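Side-chain contacts in NADP-dependent alcohol dehydrogenase (Entamoeba histolytica, PDB 2OUI), which probably catalyses the NADP-dependent interconversion of alcohols and the corresponding carbonyl compounds as a zinc-containing, tetrameric medium-chain dehydrogenase: residues A[298-301]-A[302-306]; A[97-100]-A[101-104]. The protein carries 1 engineered substitution. All blocks are in the same frame, centred on the assembly; numbering follows the deposited sequence.

Interaction 1: residues A[298-301]-A[302-306]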
# COMPACT_ATOMS: atom_id res chain seq x y z
N GLY A 298 9.83 -17.92 -8.77
CA GLY A 298 8.75 -18.44 -9.61
C GLY A 298 8.77 -17.91 -11.03
O GLY A 298 9.57 -17.04 -11.39
N ARG A 299 7.84 -18.38 -11.85
CA ARG A 299 7.97 -18.12 -13.26
C ARG A 299 7.47 -16.74 -13.59
O ARG A 299 7.99 -16.10 -14.49
CB ARG A 299 7.26 -19.19 -14.09
CG ARG A 299 5.88 -18.85 -14.50
CD ARG A 299 5.34 -19.91 -15.47
NE ARG A 299 3.93 -20.12 -15.21
CZ ARG A 299 2.96 -19.39 -15.73
NH1 ARG A 299 3.24 -18.40 -16.57
NH2 ARG A 299 1.70 -19.66 -15.43
N VAL A 300 6.48 -16.24 -12.85
CA VAL A 300 5.94 -14.93 -13.21
C VAL A 300 7.03 -13.86 -13.06
O VAL A 300 7.22 -13.03 -13.95
CB VAL A 300 4.62 -14.63 -12.46
CG1 VAL A 300 4.23 -13.15 -12.60
CG2 VAL A 300 3.51 -15.54 -13.02
N ARG A 301 7.74 -13.87 -11.92
CA ARG A 301 8.84 -12.96 -11.66
C ARG A 301 9.87 -13.00 -12.80
O ARG A 301 10.31 -11.97 -13.30
CB ARG A 301 9.50 -13.33 -10.32
CG ARG A 301 10.67 -12.43 -9.87
CD ARG A 301 10.17 -11.00 -9.57
NE ARG A 301 11.22 -10.19 -8.93
CZ ARG A 301 11.04 -8.97 -8.45
NH1 ARG A 301 9.85 -8.37 -8.51
NH2 ARG A 301 12.06 -8.36 -7.89
N MET A 302 10.23 -14.21 -13.23
CA MET A 302 11.18 -14.36 -14.35
C MET A 302 10.63 -13.81 -15.64
O MET A 302 11.37 -13.16 -16.39
CB MET A 302 11.57 -15.83 -14.54
CG MET A 302 12.32 -16.44 -13.35
SD MET A 302 13.93 -15.66 -12.96
CE MET A 302 13.48 -14.54 -11.58
N GLU A 303 9.36 -14.07 -15.94
CA GLU A 303 8.76 -13.62 -17.21
C GLU A 303 8.70 -12.10 -17.29
O GLU A 303 8.97 -11.53 -18.35
CB GLU A 303 7.36 -14.21 -17.38
CG GLU A 303 7.33 -15.71 -17.52
CD GLU A 303 5.90 -16.27 -17.51
OE1 GLU A 303 4.94 -15.49 -17.30
OE2 GLU A 303 5.75 -17.49 -17.73
N LYS A 304 8.32 -11.45 -16.17
CA LYS A 304 8.24 -9.98 -16.06
C LYS A 304 9.60 -9.36 -16.31
O LYS A 304 9.72 -8.45 -17.14
CB LYS A 304 7.79 -9.53 -14.66
CG LYS A 304 6.48 -10.12 -14.17
CD LYS A 304 5.34 -9.60 -14.92
CE LYS A 304 4.75 -8.42 -14.21
NZ LYS A 304 3.44 -8.22 -14.88
N LEU A 305 10.60 -9.84 -15.58
CA LEU A 305 11.96 -9.29 -15.68
C LEU A 305 12.55 -9.57 -17.08
O LEU A 305 13.15 -8.68 -17.71
CB LEU A 305 12.85 -9.88 -14.59
CG LEU A 305 12.42 -9.46 -13.17
CD1 LEU A 305 13.35 -10.08 -12.16
CD2 LEU A 305 12.44 -7.94 -13.06
N ALA A 306 12.31 -10.77 -17.59
CA ALA A 306 12.79 -11.12 -18.93
C ALA A 306 12.22 -10.18 -19.99
O ALA A 306 12.86 -9.93 -21.03
CB ALA A 306 12.46 -12.58 -19.28

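Interaction 2: residues A[97-100]-A[101-104]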
# COMPACT_ATOMS: atom_id res chain seq x y z
N ARG A 97 -0.28 -15.82 2.24
CA ARG A 97 -0.30 -14.48 2.86
C ARG A 97 0.71 -13.48 2.26
O ARG A 97 1.05 -12.44 2.86
CB ARG A 97 -0.22 -14.61 4.37
CG ARG A 97 1.07 -15.22 4.90
CD ARG A 97 0.96 -15.38 6.43
NE ARG A 97 2.19 -15.94 7.03
CZ ARG A 97 3.32 -15.26 7.16
NH1 ARG A 97 3.40 -14.01 6.73
NH2 ARG A 97 4.38 -15.84 7.70
N GLY A 98 1.12 -13.77 1.03
CA GLY A 98 1.91 -12.88 0.19
C GLY A 98 3.42 -12.89 0.27
O GLY A 98 4.06 -11.97 -0.26
N TYR A 99 3.99 -13.94 0.89
CA TYR A 99 5.44 -14.11 1.05
C TYR A 99 5.87 -15.52 0.62
O TYR A 99 6.34 -16.31 1.44
CB TYR A 99 5.81 -13.88 2.53
CG TYR A 99 5.73 -12.42 2.93
CD1 TYR A 99 4.64 -11.92 3.64
CD2 TYR A 99 6.77 -11.53 2.59
CE1 TYR A 99 4.58 -10.56 4.01
CE2 TYR A 99 6.71 -10.17 2.95
CZ TYR A 99 5.63 -9.70 3.65
OH TYR A 99 5.58 -8.38 4.03
N PRO A 100 5.72 -15.83 -0.67
CA PRO A 100 6.02 -17.18 -1.12
C PRO A 100 7.50 -17.52 -1.03
O PRO A 100 7.84 -18.71 -1.03
CB PRO A 100 5.56 -17.20 -2.57
CG PRO A 100 5.45 -15.78 -2.98
CD PRO A 100 5.27 -14.95 -1.76
N MET A 101 8.37 -16.51 -0.94
CA MET A 101 9.81 -16.81 -0.77
C MET A 101 10.09 -17.40 0.60
O MET A 101 11.19 -17.90 0.85
CB MET A 101 10.68 -15.58 -1.01
CG MET A 101 10.54 -14.42 0.00
SD MET A 101 9.00 -13.46 -0.19
CE MET A 101 9.25 -12.64 -1.75
N HIS A 102 9.10 -17.33 1.49
CA HIS A 102 9.21 -17.95 2.82
C HIS A 102 8.31 -19.16 3.00
O HIS A 102 7.93 -19.49 4.12
CB HIS A 102 8.96 -16.90 3.92
CG HIS A 102 9.91 -15.74 3.84
ND1 HIS A 102 11.27 -15.88 4.06
CD2 HIS A 102 9.70 -14.43 3.55
CE1 HIS A 102 11.85 -14.71 3.90
NE2 HIS A 102 10.92 -13.81 3.60
N SER A 103 8.00 -19.84 1.89
CA SER A 103 7.09 -20.97 1.94
C SER A 103 7.68 -22.11 2.77
O SER A 103 8.79 -22.57 2.48
CB SER A 103 6.77 -21.45 0.53
OG SER A 103 7.96 -21.89 -0.14
N GLY A 104 6.96 -22.52 3.81
CA GLY A 104 7.47 -23.59 4.69
C GLY A 104 8.28 -23.07 5.88
O GLY A 104 8.63 -23.83 6.77

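Interaction 1: residues A[298-301]-A[302-306]
G298, whose positive phi and extended psi call for glycine, accepts at O a weak bond from M302 N at 3.4 Å. M302 CG lies equally close to that carbonyl, and the methionine chain then bends at chi2 and chi3, which brings CE to R301 CG. R299 makes the salt bridge between the two segments: NH1 reaches E303 OE2 at 2.9 Å with an N-H...O angle of 162°. The carboxylate oxygen sits at the guanidinium edge, in its plane, and is approached on its syn side, although the two flat groups are turned 50° apart. R299, bent at chi3, crosses E303, which is extended beyond CG, and R299 CD comes 3.3 Å from E303 OE2. V300 and K304 lie side by side, with V300 CG1 4.1 Å from K304 CG; the amine of K304 continues to D168 of the third subunit. In R301 the chain bends at chi2 (66°); NE lies 3.9 Å from L305 CD1 and bonds T153 OG1, while NH1 forms a salt bridge with E160, both on helix 148-161, where L305 also packs. Backbone bonds of the i to i+4 type run from E303 N to R299 O at 2.8 Å and from K304 N to V300 O at 2.9 Å. The pattern is that of an alpha-helix, here near the start of 298-310, with an i to i+4 Arg-Glu salt bridge along it.

Interaction 2: residues A[97-100]-A[101-104]
M101 folds its side chain back so that SD overlaps the edge of the Y99 ring: SD is 4.1 Å from Y99 CD2 and 5.4 Å from the ring centroid. At 80° off the ring normal the sulfur lies near the ring plane, so this is a Met-aromatic contact made at the edge. The contact lies within a short 3-10-like turn that follows a Schellman motif, in which G98, with positive phi, ends helix 93-96. The methionine's CG stands between its backbone N and carbonyl carbon (chi1 66°), and further bends at chi2 and chi3 fold the chain back so that SD also rests 3.8 Å from Y99 CA. M101 CG also lies 3.6 Å above one face of the H102 imidazole, offset toward the rim. The same imidazole offers its edge to Y99, whose CB is 4.1 Å from H102 CD2. The methionine and the histidine thus pack against the tyrosine from two residues of one turn.

The polar ends lead outward. H102 NE2 bonds H287 of the fourth subunit and ND1 takes L107 N, which together would fix the rotation of the ring; Y99 OH meets H289 of that same subunit. This places the turn at a subunit interface of the tetramer.

Two i to i+3 backbone bonds close the turn. H102 N reaches Y99 O at 2.9 Å, with the donor well above the carbonyl plane. The next one is more bent: S103 N lies 3.1 Å from P100 O and 69° out of that carbonyl's plane.

Overall arrangement
Interaction 2 precedes interaction 1 in sequence, and the two belong to different parts of the protein, the GroES-like domain and the zinc-binding dehydrogenase domain of Rossmann type. Their centres are 17 Å apart, and the nearest atoms, about 8 Å apart, do not touch. P296 connects them indirectly, since R301 of interaction 1 and M101 of interaction 2 both pack on it. Neither supplies a zinc ligand: the metal is held by C37, H59 and D150, about 11 Å from the side chain of M302 and about 13 Å from that of M101. Both also face other copies of the protein, interaction 1 the second and third subunits and interaction 2 the fourth.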